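Local coordinates for protein hemolysin (Streptococcus suis, PDB 3HVN) that probably lyses host cells as a cholesterol-dependent cytolysin, binding cholesterol-containing membranes and assembling there into an oligomeric pore, at residues 44-54 against 367-378. The protein carries 1 engineered substitution. Sequence-based numbering, arbitrary orientation.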
loop_
_atom_site.group_PDB
_atom_site.type_symbol
_atom_site.label_atom_id
_atom_site.label_comp_id
_atom_site.label_asym_id
_atom_site.label_seq_id
_atom_site.Cartn_x
_atom_site.Cartn_y
_atom_site.Cartn_z
ATOM N N LEU A 44 0.249 9.526 -40.426
ATOM C CA LEU A 44 -0.200 10.002 -39.121
ATOM C C LEU A 44 0.983 10.348 -38.222
ATOM O O LEU A 44 1.791 9.483 -37.884
ATOM C CB LEU A 44 -1.088 8.959 -38.439
ATOM C CG LEU A 44 -2.495 8.774 -39.010
ATOM C CD1 LEU A 44 -3.213 7.633 -38.307
ATOM C CD2 LEU A 44 -3.293 10.064 -38.897
ATOM N N THR A 45 1.078 11.617 -37.838
ATOM C CA THR A 45 2.182 12.083 -37.007
ATOM C C THR A 45 1.691 12.614 -35.664
ATOM O O THR A 45 1.379 13.798 -35.530
ATOM C CB THR A 45 2.994 13.184 -37.717
ATOM O OG1 THR A 45 3.460 12.697 -38.982
ATOM C CG2 THR A 45 4.185 13.600 -36.868
ATOM N N TYR A 46 1.621 11.730 -34.674
ATOM C CA TYR A 46 1.199 12.115 -33.332
ATOM C C TYR A 46 2.189 11.618 -32.284
ATOM O O TYR A 46 3.078 10.822 -32.584
ATOM C CB TYR A 46 -0.202 11.579 -33.032
ATOM C CG TYR A 46 -0.325 10.075 -33.131
ATOM C CD1 TYR A 46 0.059 9.256 -32.077
ATOM C CD2 TYR A 46 -0.830 9.472 -34.275
ATOM C CE1 TYR A 46 -0.051 7.881 -32.162
ATOM C CE2 TYR A 46 -0.945 8.098 -34.370
ATOM C CZ TYR A 46 -0.554 7.307 -33.310
ATOM O OH TYR A 46 -0.666 5.939 -33.396
ATOM N N GLU A 47 2.027 12.094 -31.054
ATOM C CA GLU A 47 2.880 11.673 -29.950
ATOM C C GLU A 47 2.076 10.908 -28.901
ATOM O O GLU A 47 1.458 11.508 -28.021
ATOM C CB GLU A 47 3.589 12.879 -29.329
ATOM C CG GLU A 47 2.720 14.122 -29.218
ATOM C CD GLU A 47 3.533 15.378 -28.980
ATOM O OE1 GLU A 47 4.778 15.294 -28.997
ATOM O OE2 GLU A 47 2.926 16.452 -28.778
ATOM N N PRO A 48 2.088 9.570 -29.000
ATOM C CA PRO A 48 1.301 8.651 -28.170
ATOM C C PRO A 48 1.459 8.893 -26.671
ATOM O O PRO A 48 0.459 8.986 -25.959
ATOM C CB PRO A 48 1.872 7.279 -28.538
ATOM C CG PRO A 48 2.387 7.451 -29.919
ATOM C CD PRO A 48 2.923 8.850 -29.977
ATOM N N GLN A 49 2.697 8.986 -26.199
ATOM C CA GLN A 49 2.955 9.134 -24.772
ATOM C C GLN A 49 2.451 10.469 -24.230
ATOM O O GLN A 49 1.926 10.537 -23.119
ATOM C CB GLN A 49 4.447 8.973 -24.474
ATOM C CG GLN A 49 4.805 9.080 -22.998
ATOM C CD GLN A 49 4.207 7.961 -22.162
ATOM O OE1 GLN A 49 3.493 7.099 -22.674
ATOM N NE2 GLN A 49 4.500 7.972 -20.868
ATOM N N GLU A 50 2.608 11.524 -25.020
ATOM C CA GLU A 50 2.218 12.863 -24.591
ATOM C C GLU A 50 0.704 13.054 -24.591
ATOM O O GLU A 50 0.190 13.987 -23.974
ATOM C CB GLU A 50 2.886 13.924 -25.468
ATOM C CG GLU A 50 4.405 13.879 -25.445
ATOM C CD GLU A 50 4.977 14.094 -24.056
ATOM O OE1 GLU A 50 4.274 14.676 -23.203
ATOM O OE2 GLU A 50 6.133 13.684 -23.818
ATOM N N ILE A 51 -0.005 12.168 -25.282
ATOM C CA ILE A 51 -1.461 12.246 -25.348
ATOM C C ILE A 51 -2.102 11.312 -24.323
ATOM O O ILE A 51 -3.324 11.279 -24.173
ATOM C CB ILE A 51 -1.987 11.920 -26.761
ATOM C CG1 ILE A 51 -3.380 12.519 -26.968
ATOM C CG2 ILE A 51 -1.994 10.417 -27.000
ATOM C CD1 ILE A 51 -3.928 12.322 -28.366
ATOM N N LEU A 52 -1.265 10.558 -23.618
ATOM C CA LEU A 52 -1.729 9.673 -22.555
ATOM C C LEU A 52 -1.036 10.024 -21.244
ATOM O O LEU A 52 -0.543 9.144 -20.534
ATOM C CB LEU A 52 -1.456 8.212 -22.915
ATOM C CG LEU A 52 -2.160 7.653 -24.152
ATOM C CD1 LEU A 52 -1.651 6.257 -24.476
ATOM C CD2 LEU A 52 -3.668 7.646 -23.955
ATOM N N THR A 53 -1.001 11.314 -20.927
ATOM C CA THR A 53 -0.278 11.798 -19.756
ATOM C C THR A 53 -1.207 12.383 -18.695
ATOM O O THR A 53 -2.203 13.033 -19.015
ATOM C CB THR A 53 0.769 12.858 -20.149
ATOM O OG1 THR A 53 1.707 12.289 -21.072
ATOM C CG2 THR A 53 1.515 13.360 -18.922
ATOM N N ASN A 54 -0.868 12.147 -17.432
ATOM C CA ASN A 54 -1.622 12.694 -16.310
ATOM C C ASN A 54 -0.722 13.422 -15.317
ATOM O O ASN A 54 -0.060 12.799 -14.482
ATOM C CB ASN A 54 -2.414 11.594 -15.599
ATOM C CG ASN A 54 -3.680 11.214 -16.342
ATOM O OD1 ASN A 54 -4.142 11.947 -17.216
ATOM N ND2 ASN A 54 -4.251 10.068 -15.993
ATOM N N PHE A 367 -2.034 1.242 -30.054
ATOM C CA PHE A 367 -2.292 2.200 -31.122
ATOM C C PHE A 367 -2.414 1.475 -32.457
ATOM O O PHE A 367 -1.629 0.576 -32.755
ATOM C CB PHE A 367 -1.179 3.247 -31.187
ATOM C CG PHE A 367 -1.239 4.264 -30.083
ATOM C CD1 PHE A 367 -1.889 5.472 -30.272
ATOM C CD2 PHE A 367 -0.648 4.012 -28.857
ATOM C CE1 PHE A 367 -1.949 6.410 -29.260
ATOM C CE2 PHE A 367 -0.703 4.947 -27.841
ATOM C CZ PHE A 367 -1.354 6.148 -28.043
ATOM N N VAL A 368 -3.399 1.865 -33.258
ATOM C CA VAL A 368 -3.655 1.187 -34.525
ATOM C C VAL A 368 -2.513 1.367 -35.527
ATOM O O VAL A 368 -2.260 0.489 -36.352
ATOM C CB VAL A 368 -4.981 1.653 -35.161
ATOM C CG1 VAL A 368 -5.195 0.974 -36.504
ATOM C CG2 VAL A 368 -6.145 1.363 -34.227
ATOM N N LYS A 369 -1.822 2.499 -35.445
ATOM C CA LYS A 369 -0.751 2.810 -36.387
ATOM C C LYS A 369 0.430 1.847 -36.285
ATOM O O LYS A 369 0.663 1.039 -37.183
ATOM C CB LYS A 369 -0.265 4.250 -36.198
ATOM C CG LYS A 369 0.898 4.631 -37.103
ATOM C CD LYS A 369 1.327 6.074 -36.885
ATOM C CE LYS A 369 1.836 6.293 -35.469
ATOM N NZ LYS A 369 3.021 5.446 -35.164
ATOM N N ASP A 370 1.173 1.939 -35.186
ATOM C CA ASP A 370 2.396 1.158 -35.019
ATOM C C ASP A 370 2.241 0.023 -34.011
ATOM O O ASP A 370 3.227 -0.578 -33.588
ATOM C CB ASP A 370 3.554 2.071 -34.606
ATOM C CG ASP A 370 3.248 2.871 -33.352
ATOM O OD1 ASP A 370 2.165 2.670 -32.762
ATOM O OD2 ASP A 370 4.092 3.702 -32.956
ATOM N N ASN A 371 1.000 -0.265 -33.632
ATOM C CA ASN A 371 0.719 -1.314 -32.656
ATOM C C ASN A 371 1.497 -1.147 -31.352
ATOM O O ASN A 371 1.785 -2.126 -30.665
ATOM C CB ASN A 371 0.979 -2.700 -33.253
ATOM C CG ASN A 371 -0.130 -3.152 -34.184
ATOM O OD1 ASN A 371 -1.018 -2.374 -34.533
ATOM N ND2 ASN A 371 -0.085 -4.415 -34.588
ATOM N N ARG A 372 1.836 0.095 -31.017
ATOM C CA ARG A 372 2.518 0.377 -29.759
ATOM C C ARG A 372 1.560 0.296 -28.577
ATOM O O ARG A 372 0.421 0.756 -28.662
ATOM C CB ARG A 372 3.189 1.752 -29.783
ATOM C CG ARG A 372 3.207 2.426 -28.415
ATOM C CD ARG A 372 4.487 3.203 -28.151
ATOM N NE ARG A 372 4.533 4.482 -28.852
ATOM C CZ ARG A 372 5.261 5.520 -28.450
ATOM N NH1 ARG A 372 5.991 5.432 -27.347
ATOM N NH2 ARG A 372 5.252 6.649 -29.145
ATOM N N PRO A 373 2.024 -0.296 -27.467
ATOM C CA PRO A 373 1.241 -0.360 -26.231
ATOM C C PRO A 373 0.875 1.036 -25.741
ATOM O O PRO A 373 1.763 1.853 -25.498
ATOM C CB PRO A 373 2.202 -1.026 -25.243
ATOM C CG PRO A 373 3.148 -1.798 -26.096
ATOM C CD PRO A 373 3.321 -0.982 -27.339
ATOM N N ALA A 374 -0.421 1.304 -25.607
ATOM C CA ALA A 374 -0.888 2.597 -25.122
ATOM C C ALA A 374 -0.605 2.742 -23.631
ATOM O O ALA A 374 -1.463 2.455 -22.795
ATOM C CB ALA A 374 -2.372 2.765 -25.403
ATOM N N GLN A 375 0.604 3.187 -23.304
ATOM C CA GLN A 375 1.021 3.312 -21.913
ATOM C C GLN A 375 0.594 4.641 -21.301
ATOM O O GLN A 375 1.190 5.682 -21.575
ATOM C CB GLN A 375 2.537 3.150 -21.789
ATOM C CG GLN A 375 3.042 1.756 -22.112
ATOM C CD GLN A 375 4.528 1.604 -21.853
ATOM O OE1 GLN A 375 5.208 2.564 -21.491
ATOM N NE2 GLN A 375 5.039 0.393 -22.037
ATOM N N ILE A 376 -0.441 4.596 -20.470
ATOM C CA ILE A 376 -0.869 5.772 -19.727
ATOM C C ILE A 376 0.173 6.128 -18.673
ATOM O O ILE A 376 0.627 5.265 -17.914
ATOM C CB ILE A 376 -2.234 5.556 -19.041
ATOM C CG1 ILE A 376 -3.371 5.626 -20.064
ATOM C CG2 ILE A 376 -2.452 6.591 -17.951
ATOM C CD1 ILE A 376 -3.458 4.422 -20.978
ATOM N N LEU A 377 0.561 7.399 -18.643
ATOM C CA LEU A 377 1.491 7.895 -17.639
ATOM C C LEU A 377 0.745 8.780 -16.650
ATOM O O LEU A 377 -0.213 9.459 -17.018
ATOM C CB LEU A 377 2.626 8.681 -18.299
ATOM C CG LEU A 377 3.640 9.341 -17.360
ATOM C CD1 LEU A 377 4.266 8.316 -16.427
ATOM C CD2 LEU A 377 4.712 10.072 -18.154
ATOM N N SER A 378 1.180 8.767 -15.395
ATOM C CA SER A 378 0.529 9.563 -14.363
ATOM C C SER A 378 1.484 9.890 -13.220
ATOM O O SER A 378 2.090 8.997 -12.626
ATOM C CB SER A 378 -0.706 8.837 -13.826
ATOM O OG SER A 378 -1.411 9.646 -12.901
#
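The Phe367 ring carries Pro48 over one face, with Pro48 CB 3.8 Å from the ring centroid in a CH-pi contact displaced toward the rim. The Leu52 side chain points to meet that of Phe367 and sets CD1 at the ring edge, near its plane; this methyl also touches Ala374 CB at 3.7 Å. The Tyr46 ring lies near parallel to that of Phe367, planes at 27°, but is slid so far that the two barely overlap, and contact is left to the CE1 and OH side of Tyr46, with OH 3.4 Å from Phe367 CD1. The Lys369 chain comes against the hydroxyl end of Tyr46: it leaves with CG anti to the backbone N (chi1 177°) and bends twice near its end, which lays CB and CE both 3.3 Å from Tyr46 OH and turns NZ back to a salt bridge with Asp370 OD2. OD1 of that carboxylate accepts Arg372 N from above its plane, closing an Asx turn. The Arg372 guanidinium comes across Pro48 at about a right angle and takes Pro48 CB over one face. In this elongated beta-rich toxin, the loop 368-375 joins strand 359-367 of the large antiparallel sheet to the long strand 376-401, and the N-terminal segment just after helix 37-43 runs along it. Beyond Leu52 the contact passes to backbone, where Leu377 N donates to Leu52 O at 2.8 Å, almost straight (176°). Ile376 CA adds a CA-H...O contact to the same oxygen. Within the turn before Thr53, Gln49 O is gripped twice, by Leu52 N and by Thr53 OG1 at 2.7 Å. Leu114 of helix 111-114 touches both Asn54 and Ile376.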